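Side-chain contacts in alanine dehydrogenase (Archaeoglobus fulgidus, PDB 1OMO), which catalyses the reversible NAD(+)-dependent oxidative deamination of L-alanine to pyruvate, working as a homodimer: residues L30-K35 with V271-K276; G129-G134 with P200-E205; A162-V167 with A177-A182. One frame throughout, in Å; residues are numbered along the deposited sequence.

Along the chain the segments run 30-35, 129-134, 162-167, 177-182, 200-205 and 271-276, so interaction 1 encloses interaction 2, which in turn encloses interaction 3. Interactions 2 and 3 both reach the parallel sheet of the Rossmann-fold NAD domain, through strands 127-131 and 177-179. Their centres are 12 Å apart, and they touch: Phe-130 and Cys-133 pack on Phe-166, so the glycine-rich turn rests on helix 160-172. The centre of interaction 1 is about 30 Å from that of interaction 2 and about 37 Å from that of interaction 3. It joins helix 17-32, which comes between strands 3-6 and 42-45 in the sequence, to helix 268-273, which follows strand 264-267, thus bridging elements associated with the two sheets.

Interaction 1 of 3, residues L30-K35 with V271-K276; sequences LYALGK and VIAGLK
Ala-32 and Ala-273, each on the last turn of its helix, bring the two backbones to 6.8 Å between their CA atoms, a spacing small enough for bare methyl groups to meet. Both CA-CB bonds point toward the other segment, and Ala-32 CB lies 4.2 Å from Ala-273 CB. Leu-275 adds the next contact: with chi1 -54°, its CG is anti to the carbonyl carbon, and the branch ends with CD1 4.3 Å from Ala-32 CB. The same CD1 is 3.8 Å from Ala-32 O, a van der Waals approach to a carbonyl and not a polar bond. Just past the end of helix 17-32, Leu-33 sends CD2 to 4.4 Å from Ala-273 CB, so each alanine methyl is met by an alanine and a leucine. Both helices end just here in Schellman motifs, at Gly-34 and Gly-274; for the first, Lys-35 N reaches Leu-30 O and Gly-34 N reaches Tyr-31 O. Nearby, Ile-272 packs on Ile-115 and Tyr-119 of helix 102-120. With 145 Å² buried in total and no hydrogen bond across, the two helix ends meet through a few van der Waals contacts at the protein surface, without a directional polar link between the segments.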
ATOM      1  N   LEU A  30      -0.798  19.336  10.965  1.00 21.24           N
ATOM      2  CA  LEU A  30       0.531  18.934  10.472  1.00 23.07           C
ATOM      3  C   LEU A  30       0.619  18.764   8.944  1.00 23.18           C
ATOM      4  O   LEU A  30       1.556  19.253   8.323  1.00 25.38           O
ATOM      5  CB  LEU A  30       0.998  17.642  11.150  1.00 21.43           C
ATOM      6  CG  LEU A  30       1.236  17.747  12.654  1.00 23.74           C
ATOM      7  CD1 LEU A  30       1.414  16.379  13.250  1.00 21.97           C
ATOM      8  CD2 LEU A  30       2.467  18.621  12.916  1.00 21.61           C
ATOM      9  N   TYR A  31      -0.353  18.107   8.324  1.00 22.86           N
ATOM     10  CA  TYR A  31      -0.265  17.912   6.883  1.00 22.50           C
ATOM     11  C   TYR A  31      -0.308  19.237   6.146  1.00 21.82           C
ATOM     12  O   TYR A  31       0.390  19.427   5.168  1.00 20.17           O
ATOM     13  CB  TYR A  31      -1.376  16.988   6.359  1.00 24.70           C
ATOM     14  CG  TYR A  31      -1.156  16.578   4.910  1.00 26.86           C
ATOM     15  CD1 TYR A  31       0.127  16.303   4.445  1.00 29.92           C
ATOM     16  CD2 TYR A  31      -2.213  16.416   4.028  1.00 28.56           C
ATOM     17  CE1 TYR A  31       0.360  15.874   3.144  1.00 29.97           C
ATOM     18  CE2 TYR A  31      -1.994  15.973   2.693  1.00 28.94           C
ATOM     19  CZ  TYR A  31      -0.700  15.704   2.267  1.00 30.33           C
ATOM     20  OH  TYR A  31      -0.430  15.216   0.996  1.00 30.03           O
ATOM     21  N   ALA A  32      -1.121  20.166   6.614  1.00 21.33           N
ATOM     22  CA  ALA A  32      -1.186  21.447   5.934  1.00 23.05           C
ATOM     23  C   ALA A  32       0.141  22.221   6.118  1.00 23.80           C
ATOM     24  O   ALA A  32       0.463  23.062   5.291  1.00 22.56           O
ATOM     25  CB  ALA A  32      -2.362  22.263   6.456  1.00 22.07           C
ATOM     26  N   LEU A  33       0.894  21.928   7.187  1.00 22.97           N
ATOM     27  CA  LEU A  33       2.178  22.590   7.414  1.00 24.86           C
ATOM     28  C   LEU A  33       3.354  21.770   6.839  1.00 26.16           C
ATOM     29  O   LEU A  33       4.512  22.024   7.143  1.00 25.95           O
ATOM     30  CB  LEU A  33       2.407  22.819   8.903  1.00 22.92           C
ATOM     31  CG  LEU A  33       1.450  23.818   9.544  1.00 25.05           C
ATOM     32  CD1 LEU A  33       1.694  23.900  11.042  1.00 22.18           C
ATOM     33  CD2 LEU A  33       1.621  25.183   8.878  1.00 22.21           C
ATOM     34  N   GLY A  34       3.038  20.774   6.021  1.00 26.74           N
ATOM     35  CA  GLY A  34       4.069  19.958   5.426  1.00 26.43           C
ATOM     36  C   GLY A  34       4.780  19.030   6.389  1.00 28.70           C
ATOM     37  O   GLY A  34       5.730  18.371   5.997  1.00 30.44           O
ATOM     38  N   LYS A  35       4.352  18.963   7.641  1.00 29.00           N
ATOM     39  CA  LYS A  35       5.013  18.065   8.585  1.00 30.10           C
ATOM     40  C   LYS A  35       4.453  16.628   8.602  1.00 31.52           C
ATOM     41  O   LYS A  35       4.615  15.889   9.570  1.00 31.90           O
ATOM     42  CB  LYS A  35       4.984  18.675   9.980  1.00 28.79           C
ATOM     43  CG  LYS A  35       5.792  19.955  10.045  1.00 32.25           C
ATOM     44  CD  LYS A  35       5.690  20.626  11.404  1.00 34.81           C
ATOM     45  CE  LYS A  35       6.400  21.975  11.412  1.00 33.58           C
ATOM     46  NZ  LYS A  35       6.450  22.459  12.804  1.00 33.83           N
ATOM     47  N   VAL A 271      -7.530  25.502   6.944  1.00 22.34           N
ATOM     48  CA  VAL A 271      -8.345  26.311   7.841  1.00 21.33           C
ATOM     49  C   VAL A 271      -7.865  26.159   9.273  1.00 22.28           C
ATOM     50  O   VAL A 271      -7.715  27.136  10.005  1.00 22.43           O
ATOM     51  CB  VAL A 271      -9.852  25.939   7.769  1.00 21.82           C
ATOM     52  CG1 VAL A 271     -10.624  26.686   8.836  1.00 19.97           C
ATOM     53  CG2 VAL A 271     -10.427  26.302   6.391  1.00 22.87           C
ATOM     54  N   ILE A 272      -7.614  24.930   9.676  1.00 21.43           N
ATOM     55  CA  ILE A 272      -7.178  24.709  11.022  1.00 22.42           C
ATOM     56  C   ILE A 272      -5.833  25.408  11.258  1.00 24.21           C
ATOM     57  O   ILE A 272      -5.612  26.003  12.307  1.00 24.00           O
ATOM     58  CB  ILE A 272      -7.077  23.199  11.304  1.00 21.30           C
ATOM     59  CG1 ILE A 272      -8.469  22.581  11.232  1.00 20.93           C
ATOM     60  CG2 ILE A 272      -6.487  22.950  12.683  1.00 21.71           C
ATOM     61  CD1 ILE A 272      -8.480  21.096  11.396  1.00 22.97           C
ATOM     62  N   ALA A 273      -4.955  25.354  10.260  1.00 23.72           N
ATOM     63  CA  ALA A 273      -3.645  25.958  10.371  1.00 23.29           C
ATOM     64  C   ALA A 273      -3.634  27.483  10.192  1.00 23.22           C
ATOM     65  O   ALA A 273      -2.626  28.119  10.397  1.00 20.47           O
ATOM     66  CB  ALA A 273      -2.706  25.302   9.377  1.00 22.05           C
ATOM     67  N   GLY A 274      -4.754  28.081   9.818  1.00 22.53           N
ATOM     68  CA  GLY A 274      -4.743  29.523   9.653  1.00 22.91           C
ATOM     69  C   GLY A 274      -4.241  29.997   8.303  1.00 23.36           C
ATOM     70  O   GLY A 274      -3.954  31.182   8.131  1.00 25.75           O
ATOM     71  N   LEU A 275      -4.143  29.094   7.339  1.00 22.08           N
ATOM     72  CA  LEU A 275      -3.665  29.462   6.008  1.00 23.60           C
ATOM     73  C   LEU A 275      -4.793  30.003   5.141  1.00 24.38           C
ATOM     74  O   LEU A 275      -4.545  30.704   4.155  1.00 25.32           O
ATOM     75  CB  LEU A 275      -3.023  28.264   5.312  1.00 22.19           C
ATOM     76  CG  LEU A 275      -1.920  27.553   6.070  1.00 21.55           C
ATOM     77  CD1 LEU A 275      -1.474  26.314   5.314  1.00 20.25           C
ATOM     78  CD2 LEU A 275      -0.776  28.523   6.246  1.00 22.39           C
ATOM     79  N   LYS A 276      -6.027  29.639   5.501  1.00 24.09           N
ATOM     80  CA  LYS A 276      -7.219  30.102   4.800  1.00 24.19           C
ATOM     81  C   LYS A 276      -8.306  30.301   5.842  1.00 25.79           C
ATOM     82  O   LYS A 276      -8.379  29.591   6.838  1.00 24.94           O
ATOM     83  CB  LYS A 276      -7.744  29.080   3.800  1.00 24.23           C
ATOM     84  CG  LYS A 276      -6.750  28.554   2.809  1.00 27.30           C
ATOM     85  CD  LYS A 276      -6.470  29.514   1.665  1.00 29.99           C
ATOM     86  CE  LYS A 276      -6.248  28.699   0.374  1.00 31.21           C
ATOM     87  NZ  LYS A 276      -5.453  29.367  -0.694  1.00 32.59           N
TER

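Interaction 2 of 3, residues G129-G134 with P200-E205; sequences GFIGCG and PVVKAE. With NAD (nicotinamide-adenine-dinucleotide), chain D.
In the Rossmann-fold NAD domain, Ile-131 closes strand 127-131 just before the turn holding Gly-132 and Gly-134, which with Ala-137 are consistent with a Rossmann-type GxGxxA motif, and it meets Val-201 and Val-202 of the loop between strands 190-193 and 212-215. The first torsion of Ile-131, chi1 -56°, divides its branches between the two valines: CG2 is anti to the backbone N and goes to Val-201, while CG1 lies beside that N and goes to Val-202. Ile-131 CG1 is 3.9 Å from Val-202 CG2, ordinary packing of two apolar branches. The other pair, Ile-131 CG2 to Val-201 CG1, is 3.2 Å, short for two methyl carbons and therefore doubtful in its exact value; these two side chains slide past one another in opposite directions. Leu-191 of strand 190-193 touches both Ile-131 and Val-202. On the cofactor side, Asp-157 OD1 accepts a hydrogen bond from Cys-133 N and its OD2 is hydrogen-bonded to NAD, so one carboxylate ties the turn to the cofactor. Gly-132 CA comes within 3.9 Å of NAD N3A. Val-201 turns its other methyl to the adenine, with Val-201 CG2 3.5 Å from the amino nitrogen N6A of NAD.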
ATOM      1  N   GLY A 129     -29.416  17.909  11.351  1.00 17.47           N
ATOM      2  CA  GLY A 129     -30.110  17.006  10.451  1.00 15.42           C
ATOM      3  C   GLY A 129     -29.203  15.898   9.903  1.00 16.17           C
ATOM      4  O   GLY A 129     -28.031  16.124   9.568  1.00 16.01           O
ATOM      5  N   PHE A 130     -29.740  14.686   9.826  1.00 15.44           N
ATOM      6  CA  PHE A 130     -29.006  13.554   9.310  1.00 15.02           C
ATOM      7  C   PHE A 130     -29.716  12.889   8.126  1.00 16.46           C
ATOM      8  O   PHE A 130     -30.869  12.428   8.228  1.00 17.37           O
ATOM      9  CB  PHE A 130     -28.777  12.521  10.413  1.00 16.52           C
ATOM     10  CG  PHE A 130     -27.858  12.996  11.509  1.00 18.76           C
ATOM     11  CD1 PHE A 130     -28.320  13.891  12.480  1.00 18.61           C
ATOM     12  CD2 PHE A 130     -26.536  12.552  11.572  1.00 17.24           C
ATOM     13  CE1 PHE A 130     -27.475  14.343  13.510  1.00 19.95           C
ATOM     14  CE2 PHE A 130     -25.668  12.994  12.600  1.00 19.37           C
ATOM     15  CZ  PHE A 130     -26.143  13.889  13.567  1.00 21.00           C
ATOM     16  N   ILE A 131     -29.043  12.880   6.984  1.00 15.68           N
ATOM     17  CA  ILE A 131     -29.561  12.206   5.806  1.00 14.97           C
ATOM     18  C   ILE A 131     -28.737  10.923   5.799  1.00 16.04           C
ATOM     19  O   ILE A 131     -27.567  10.941   5.433  1.00 14.77           O
ATOM     20  CB  ILE A 131     -29.275  12.984   4.522  1.00 15.16           C
ATOM     21  CG1 ILE A 131     -29.840  14.402   4.634  1.00 15.70           C
ATOM     22  CG2 ILE A 131     -29.884  12.268   3.352  1.00 13.55           C
ATOM     23  CD1 ILE A 131     -31.324  14.436   4.972  1.00 14.90           C
ATOM     24  N   GLY A 132     -29.359   9.823   6.215  1.00 15.93           N
ATOM     25  CA  GLY A 132     -28.693   8.541   6.302  1.00 16.46           C
ATOM     26  C   GLY A 132     -28.512   8.274   7.795  1.00 18.49           C
ATOM     27  O   GLY A 132     -27.964   9.114   8.512  1.00 19.21           O
ATOM     28  N   CYS A 133     -28.974   7.130   8.275  1.00 18.01           N
ATOM     29  CA  CYS A 133     -28.874   6.832   9.698  1.00 17.94           C
ATOM     30  C   CYS A 133     -28.192   5.497   9.956  1.00 19.33           C
ATOM     31  O   CYS A 133     -28.602   4.752  10.848  1.00 22.11           O
ATOM     32  CB  CYS A 133     -30.267   6.858  10.363  1.00 16.54           C
ATOM     33  SG  CYS A 133     -31.143   8.477  10.254  1.00 19.77           S
ATOM     34  N   GLY A 134     -27.165   5.200   9.152  1.00 18.87           N
ATOM     35  CA  GLY A 134     -26.364   3.994   9.322  1.00 17.17           C
ATOM     36  C   GLY A 134     -25.201   4.256  10.299  1.00 19.50           C
ATOM     37  O   GLY A 134     -25.175   5.268  11.014  1.00 19.52           O
ATOM     38  N   PRO A 200     -28.373  12.772  -6.372  1.00 26.74           N
ATOM     39  CA  PRO A 200     -28.726  13.719  -5.305  1.00 25.17           C
ATOM     40  C   PRO A 200     -29.815  13.258  -4.355  1.00 24.05           C
ATOM     41  O   PRO A 200     -30.866  12.780  -4.772  1.00 23.84           O
ATOM     42  CB  PRO A 200     -29.126  14.979  -6.075  1.00 24.91           C
ATOM     43  CG  PRO A 200     -28.242  14.894  -7.320  1.00 24.94           C
ATOM     44  CD  PRO A 200     -28.367  13.430  -7.693  1.00 25.59           C
ATOM     45  N   VAL A 201     -29.538  13.387  -3.066  1.00 23.15           N
ATOM     46  CA  VAL A 201     -30.500  13.034  -2.037  1.00 24.19           C
ATOM     47  C   VAL A 201     -30.980  14.305  -1.309  1.00 24.25           C
ATOM     48  O   VAL A 201     -31.930  14.280  -0.537  1.00 26.23           O
ATOM     49  CB  VAL A 201     -29.881  12.070  -1.018  1.00 23.31           C
ATOM     50  CG1 VAL A 201     -30.683  12.124   0.254  1.00 26.43           C
ATOM     51  CG2 VAL A 201     -29.859  10.632  -1.587  1.00 22.66           C
ATOM     52  N   VAL A 202     -30.303  15.416  -1.549  1.00 22.61           N
ATOM     53  CA  VAL A 202     -30.669  16.671  -0.913  1.00 21.83           C
ATOM     54  C   VAL A 202     -30.857  17.711  -2.004  1.00 21.94           C
ATOM     55  O   VAL A 202     -29.979  17.895  -2.850  1.00 22.30           O
ATOM     56  CB  VAL A 202     -29.564  17.162   0.086  1.00 18.89           C
ATOM     57  CG1 VAL A 202     -29.890  18.571   0.612  1.00 17.41           C
ATOM     58  CG2 VAL A 202     -29.469  16.202   1.232  1.00 16.34           C
ATOM     59  N   LYS A 203     -31.998  18.384  -1.981  1.00 21.32           N
ATOM     60  CA  LYS A 203     -32.284  19.416  -2.978  1.00 24.06           C
ATOM     61  C   LYS A 203     -31.780  20.773  -2.540  1.00 21.10           C
ATOM     62  O   LYS A 203     -31.836  21.099  -1.365  1.00 21.56           O
ATOM     63  CB  LYS A 203     -33.793  19.486  -3.250  1.00 25.62           C
ATOM     64  CG  LYS A 203     -34.276  18.365  -4.145  1.00 32.33           C
ATOM     65  CD  LYS A 203     -35.805  18.344  -4.387  1.00 36.74           C
ATOM     66  CE  LYS A 203     -36.112  17.325  -5.503  1.00 40.39           C
ATOM     67  NZ  LYS A 203     -37.540  16.885  -5.668  1.00 43.45           N
ATOM     68  N   ALA A 204     -31.290  21.572  -3.478  1.00 21.89           N
ATOM     69  CA  ALA A 204     -30.799  22.904  -3.128  1.00 23.89           C
ATOM     70  C   ALA A 204     -31.855  23.747  -2.420  1.00 24.30           C
ATOM     71  O   ALA A 204     -31.594  24.335  -1.382  1.00 24.63           O
ATOM     72  CB  ALA A 204     -30.285  23.647  -4.373  1.00 20.73           C
ATOM     73  N   GLU A 205     -33.055  23.791  -2.963  1.00 27.35           N
ATOM     74  CA  GLU A 205     -34.097  24.608  -2.346  1.00 29.38           C
ATOM     75  C   GLU A 205     -34.423  24.182  -0.924  1.00 27.86           C
ATOM     76  O   GLU A 205     -35.095  24.898  -0.208  1.00 29.84           O
ATOM     77  CB  GLU A 205     -35.371  24.621  -3.211  1.00 32.20           C
ATOM     78  CG  GLU A 205     -36.243  23.383  -3.053  1.00 40.33           C
ATOM     79  CD  GLU A 205     -36.830  22.902  -4.369  1.00 45.05           C
ATOM     80  OE1 GLU A 205     -36.063  22.723  -5.340  1.00 46.68           O
ATOM     81  OE2 GLU A 205     -38.063  22.688  -4.425  1.00 49.15           O
TER
HETATM   82  PA  NAD D 400     -24.404   1.914   6.188  1.00 42.62           P
HETATM   83  O1A NAD D 400     -24.842   1.051   5.063  1.00 41.84           O
HETATM   84  O2A NAD D 400     -24.470   1.359   7.617  1.00 43.02           O
HETATM   85  O5B NAD D 400     -25.054   3.428   6.302  1.00 39.47           O
HETATM   86  C5B NAD D 400     -25.704   4.102   5.144  1.00 35.24           C
HETATM   87  C4B NAD D 400     -27.178   4.363   5.550  1.00 32.55           C
HETATM   88  O4B NAD D 400     -27.726   5.083   4.359  1.00 28.95           O
HETATM   89  C3B NAD D 400     -28.148   3.094   5.670  1.00 31.27           C
HETATM   90  O3B NAD D 400     -28.826   3.069   6.989  1.00 28.82           O
HETATM   91  C2B NAD D 400     -29.134   3.204   4.481  1.00 28.97           C
HETATM   92  O2B NAD D 400     -30.388   2.635   4.580  1.00 27.63           O
HETATM   93  C1B NAD D 400     -29.086   4.742   4.224  1.00 29.36           C
HETATM   94  N9A NAD D 400     -29.370   5.112   2.869  1.00 28.41           N
HETATM   95  C8A NAD D 400     -29.018   4.545   1.660  1.00 30.16           C
HETATM   96  N7A NAD D 400     -29.468   5.210   0.618  1.00 31.29           N
HETATM   97  C5A NAD D 400     -30.147   6.256   1.069  1.00 26.49           C
HETATM   98  C6A NAD D 400     -30.850   7.341   0.383  1.00 26.41           C
HETATM   99  N6A NAD D 400     -30.926   7.400  -0.922  1.00 24.99           N
HETATM  100  N1A NAD D 400     -31.435   8.274   1.221  1.00 24.17           N
HETATM  101  C2A NAD D 400     -31.380   8.224   2.573  1.00 27.02           C
HETATM  102  N3A NAD D 400     -30.718   7.194   3.278  1.00 25.01           N
HETATM  103  C4A NAD D 400     -30.102   6.243   2.480  1.00 27.03           C
HETATM  104  O3  NAD D 400     -22.902   2.622   6.071  1.00 35.43           O
HETATM  105  PN  NAD D 400     -21.946   3.604   7.074  1.00 38.15           P
HETATM  106  O1N NAD D 400     -22.806   4.045   8.229  1.00 40.39           O
HETATM  107  O2N NAD D 400     -20.602   2.933   7.273  1.00 37.75           O
HETATM  108  O5D NAD D 400     -21.787   4.898   6.005  1.00 39.15           O
HETATM  109  C5D NAD D 400     -21.489   4.335   4.567  1.00 41.45           C
HETATM  110  C4D NAD D 400     -21.134   5.413   3.597  1.00 44.01           C
HETATM  111  O4D NAD D 400     -19.955   6.193   4.196  1.00 45.94           O
HETATM  112  C3D NAD D 400     -20.605   4.922   2.212  1.00 43.52           C
HETATM  113  O3D NAD D 400     -20.805   5.899   1.174  1.00 42.92           O
HETATM  114  C2D NAD D 400     -19.129   4.691   2.551  1.00 42.97           C
HETATM  115  O2D NAD D 400     -18.336   4.324   1.470  1.00 41.14           O
HETATM  116  C1D NAD D 400     -18.783   6.067   3.294  1.00 44.29           C
HETATM  117  N1N NAD D 400     -17.650   6.139   4.281  1.00 44.63           N
HETATM  118  C2N NAD D 400     -16.759   7.269   4.017  1.00 44.12           C
HETATM  119  C3N NAD D 400     -15.780   7.490   5.052  1.00 44.92           C
HETATM  120  C7N NAD D 400     -14.775   8.754   4.739  1.00 45.93           C
HETATM  121  O7N NAD D 400     -13.638   8.761   5.291  1.00 46.39           O
HETATM  122  N7N NAD D 400     -15.228   9.749   3.910  1.00 46.40           N
HETATM  123  C4N NAD D 400     -15.629   6.750   6.249  1.00 43.63           C
HETATM  124  C5N NAD D 400     -16.586   5.662   6.378  1.00 43.73           C
HETATM  125  C6N NAD D 400     -17.570   5.372   5.420  1.00 44.10           C

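Interaction 3 of 3, residues A162-V167 with A177-A182; sequences AAKKFV and ASVQPA
Val-167, at chi1 161°, holds CG1 anti to its backbone N and CG2 anti to its carbonyl carbon, and Val-179, at chi1 175°, places its two methyls in the same way, which brings the CG2 atoms of the two residues together at 3.7 Å. The methyls of Val-167 lie side by side along the helix-facing side of the strand backbone: CG1 rests 3.6 Å from Ala-177 O, while CG2 lies 3.5 Å from Ser-178 C. Val-179 in turn spreads its branches over the helix, with CG1 4.0 Å from Ala-163 CB and CG2 3.6 Å from Lys-164 CG. The lysine meets it with its aliphatic part; beyond CG the chain runs extended, and NZ forms a salt bridge with Glu-160 one turn earlier. No hydrogen bond crosses the contact, which buries 251 Å² in all. Helix and strand segments run antiparallel at 173°, their axes 7.6 Å apart, as expected of the beta-alpha-beta unit 152-156, 160-172, 177-179, whose helix runs against its two parallel strands. Strand 177-179 is, within this chain, an outermost strand of the parallel sheet, and Ser-178 is joined by backbone hydrogen bonds to Val-153 and Ala-155 of strand 152-156. Phe-166 packs on that strand and meets Tyr-138 of helix 135-147 edge-to-face.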
ATOM      1  N   ALA A 162     -34.060   2.101  10.449  1.00 18.71           N
ATOM      2  CA  ALA A 162     -32.784   2.668  10.840  1.00 20.14           C
ATOM      3  C   ALA A 162     -32.963   4.090  11.418  1.00 20.47           C
ATOM      4  O   ALA A 162     -32.309   4.443  12.402  1.00 20.00           O
ATOM      5  CB  ALA A 162     -31.801   2.678   9.635  1.00 15.83           C
ATOM      6  N   ALA A 163     -33.839   4.898  10.829  1.00 19.80           N
ATOM      7  CA  ALA A 163     -34.049   6.259  11.352  1.00 21.87           C
ATOM      8  C   ALA A 163     -34.639   6.218  12.769  1.00 21.62           C
ATOM      9  O   ALA A 163     -34.222   6.955  13.646  1.00 23.00           O
ATOM     10  CB  ALA A 163     -34.956   7.071  10.389  1.00 18.26           C
ATOM     11  N   LYS A 164     -35.597   5.332  12.997  1.00 23.80           N
ATOM     12  CA  LYS A 164     -36.211   5.211  14.319  1.00 24.94           C
ATOM     13  C   LYS A 164     -35.205   4.754  15.361  1.00 24.96           C
ATOM     14  O   LYS A 164     -35.211   5.227  16.504  1.00 24.69           O
ATOM     15  CB  LYS A 164     -37.405   4.244  14.276  1.00 25.55           C
ATOM     16  CG  LYS A 164     -38.670   4.874  13.700  1.00 29.43           C
ATOM     17  CD  LYS A 164     -39.833   3.896  13.619  1.00 30.93           C
ATOM     18  CE  LYS A 164     -41.069   4.600  13.027  1.00 33.85           C
ATOM     19  NZ  LYS A 164     -42.270   3.717  12.762  1.00 34.68           N
ATOM     20  N   LYS A 165     -34.340   3.826  14.978  1.00 24.29           N
ATOM     21  CA  LYS A 165     -33.327   3.371  15.901  1.00 24.22           C
ATOM     22  C   LYS A 165     -32.380   4.529  16.256  1.00 24.21           C
ATOM     23  O   LYS A 165     -32.062   4.734  17.418  1.00 24.80           O
ATOM     24  CB  LYS A 165     -32.521   2.230  15.288  1.00 27.85           C
ATOM     25  CG  LYS A 165     -31.407   1.745  16.200  1.00 32.50           C
ATOM     26  CD  LYS A 165     -30.569   0.637  15.578  1.00 36.23           C
ATOM     27  CE  LYS A 165     -30.034  -0.289  16.657  1.00 38.69           C
ATOM     28  NZ  LYS A 165     -28.901  -1.076  16.120  1.00 42.32           N
ATOM     29  N   PHE A 166     -31.928   5.287  15.259  1.00 22.15           N
ATOM     30  CA  PHE A 166     -31.010   6.397  15.514  1.00 23.65           C
ATOM     31  C   PHE A 166     -31.742   7.409  16.410  1.00 23.59           C
ATOM     32  O   PHE A 166     -31.181   7.952  17.348  1.00 23.67           O
ATOM     33  CB  PHE A 166     -30.546   7.013  14.155  1.00 23.13           C
ATOM     34  CG  PHE A 166     -29.706   8.284  14.270  1.00 22.52           C
ATOM     35  CD1 PHE A 166     -30.318   9.538  14.234  1.00 20.78           C
ATOM     36  CD2 PHE A 166     -28.309   8.226  14.392  1.00 22.46           C
ATOM     37  CE1 PHE A 166     -29.567  10.714  14.312  1.00 19.24           C
ATOM     38  CE2 PHE A 166     -27.541   9.407  14.476  1.00 19.03           C
ATOM     39  CZ  PHE A 166     -28.169  10.645  14.435  1.00 19.57           C
ATOM     40  N   VAL A 167     -33.012   7.639  16.127  1.00 23.68           N
ATOM     41  CA  VAL A 167     -33.780   8.581  16.918  1.00 24.11           C
ATOM     42  C   VAL A 167     -33.887   8.116  18.369  1.00 24.74           C
ATOM     43  O   VAL A 167     -33.755   8.901  19.288  1.00 25.55           O
ATOM     44  CB  VAL A 167     -35.178   8.761  16.305  1.00 23.16           C
ATOM     45  CG1 VAL A 167     -36.149   9.349  17.348  1.00 25.03           C
ATOM     46  CG2 VAL A 167     -35.084   9.686  15.101  1.00 23.30           C
ATOM     47  N   ALA A 177     -35.130  14.308  19.587  1.00 25.11           N
ATOM     48  CA  ALA A 177     -34.993  13.869  18.202  1.00 25.47           C
ATOM     49  C   ALA A 177     -36.259  13.243  17.592  1.00 24.87           C
ATOM     50  O   ALA A 177     -37.100  12.722  18.304  1.00 22.69           O
ATOM     51  CB  ALA A 177     -33.806  12.878  18.098  1.00 21.00           C
ATOM     52  N   SER A 178     -36.377  13.294  16.266  1.00 23.17           N
ATOM     53  CA  SER A 178     -37.548  12.721  15.621  1.00 23.72           C
ATOM     54  C   SER A 178     -37.231  12.259  14.215  1.00 22.29           C
ATOM     55  O   SER A 178     -36.309  12.762  13.586  1.00 22.31           O
ATOM     56  CB  SER A 178     -38.689  13.748  15.555  1.00 22.25           C
ATOM     57  OG  SER A 178     -38.545  14.634  14.439  1.00 21.67           O
ATOM     58  N   VAL A 179     -38.006  11.300  13.729  1.00 23.72           N
ATOM     59  CA  VAL A 179     -37.843  10.789  12.367  1.00 23.71           C
ATOM     60  C   VAL A 179     -38.489  11.848  11.470  1.00 25.01           C
ATOM     61  O   VAL A 179     -39.500  12.443  11.852  1.00 25.73           O
ATOM     62  CB  VAL A 179     -38.554   9.434  12.196  1.00 23.04           C
ATOM     63  CG1 VAL A 179     -38.483   8.990  10.732  1.00 24.12           C
ATOM     64  CG2 VAL A 179     -37.910   8.391  13.105  1.00 21.44           C
ATOM     65  N   GLN A 180     -37.904  12.095  10.301  1.00 24.82           N
ATOM     66  CA  GLN A 180     -38.395  13.128   9.391  1.00 25.37           C
ATOM     67  C   GLN A 180     -38.064  12.815   7.943  1.00 25.69           C
ATOM     68  O   GLN A 180     -37.040  12.228   7.657  1.00 27.24           O
ATOM     69  CB  GLN A 180     -37.725  14.472   9.727  1.00 25.37           C
ATOM     70  CG  GLN A 180     -37.979  15.023  11.142  1.00 25.99           C
ATOM     71  CD  GLN A 180     -39.394  15.511  11.318  1.00 24.14           C
ATOM     72  OE1 GLN A 180     -40.019  15.921  10.360  1.00 26.94           O
ATOM     73  NE2 GLN A 180     -39.892  15.490  12.539  1.00 24.61           N
ATOM     74  N   PRO A 181     -38.897  13.273   7.009  1.00 25.84           N
ATOM     75  CA  PRO A 181     -38.736  13.077   5.565  1.00 25.79           C
ATOM     76  C   PRO A 181     -37.463  13.803   5.228  1.00 26.56           C
ATOM     77  O   PRO A 181     -37.017  14.605   6.024  1.00 27.62           O
ATOM     78  CB  PRO A 181     -39.935  13.805   4.962  1.00 26.19           C
ATOM     79  CG  PRO A 181     -40.910  13.916   6.112  1.00 27.90           C
ATOM     80  CD  PRO A 181     -40.026  14.170   7.298  1.00 26.09           C
ATOM     81  N   ALA A 182     -36.909  13.581   4.040  1.00 26.64           N
ATOM     82  CA  ALA A 182     -35.648  14.213   3.671  1.00 25.59           C
ATOM     83  C   ALA A 182     -35.689  15.731   3.582  1.00 26.10           C
ATOM     84  O   ALA A 182     -34.787  16.408   4.057  1.00 25.32           O
ATOM     85  CB  ALA A 182     -35.131  13.627   2.360  1.00 22.89           C
TER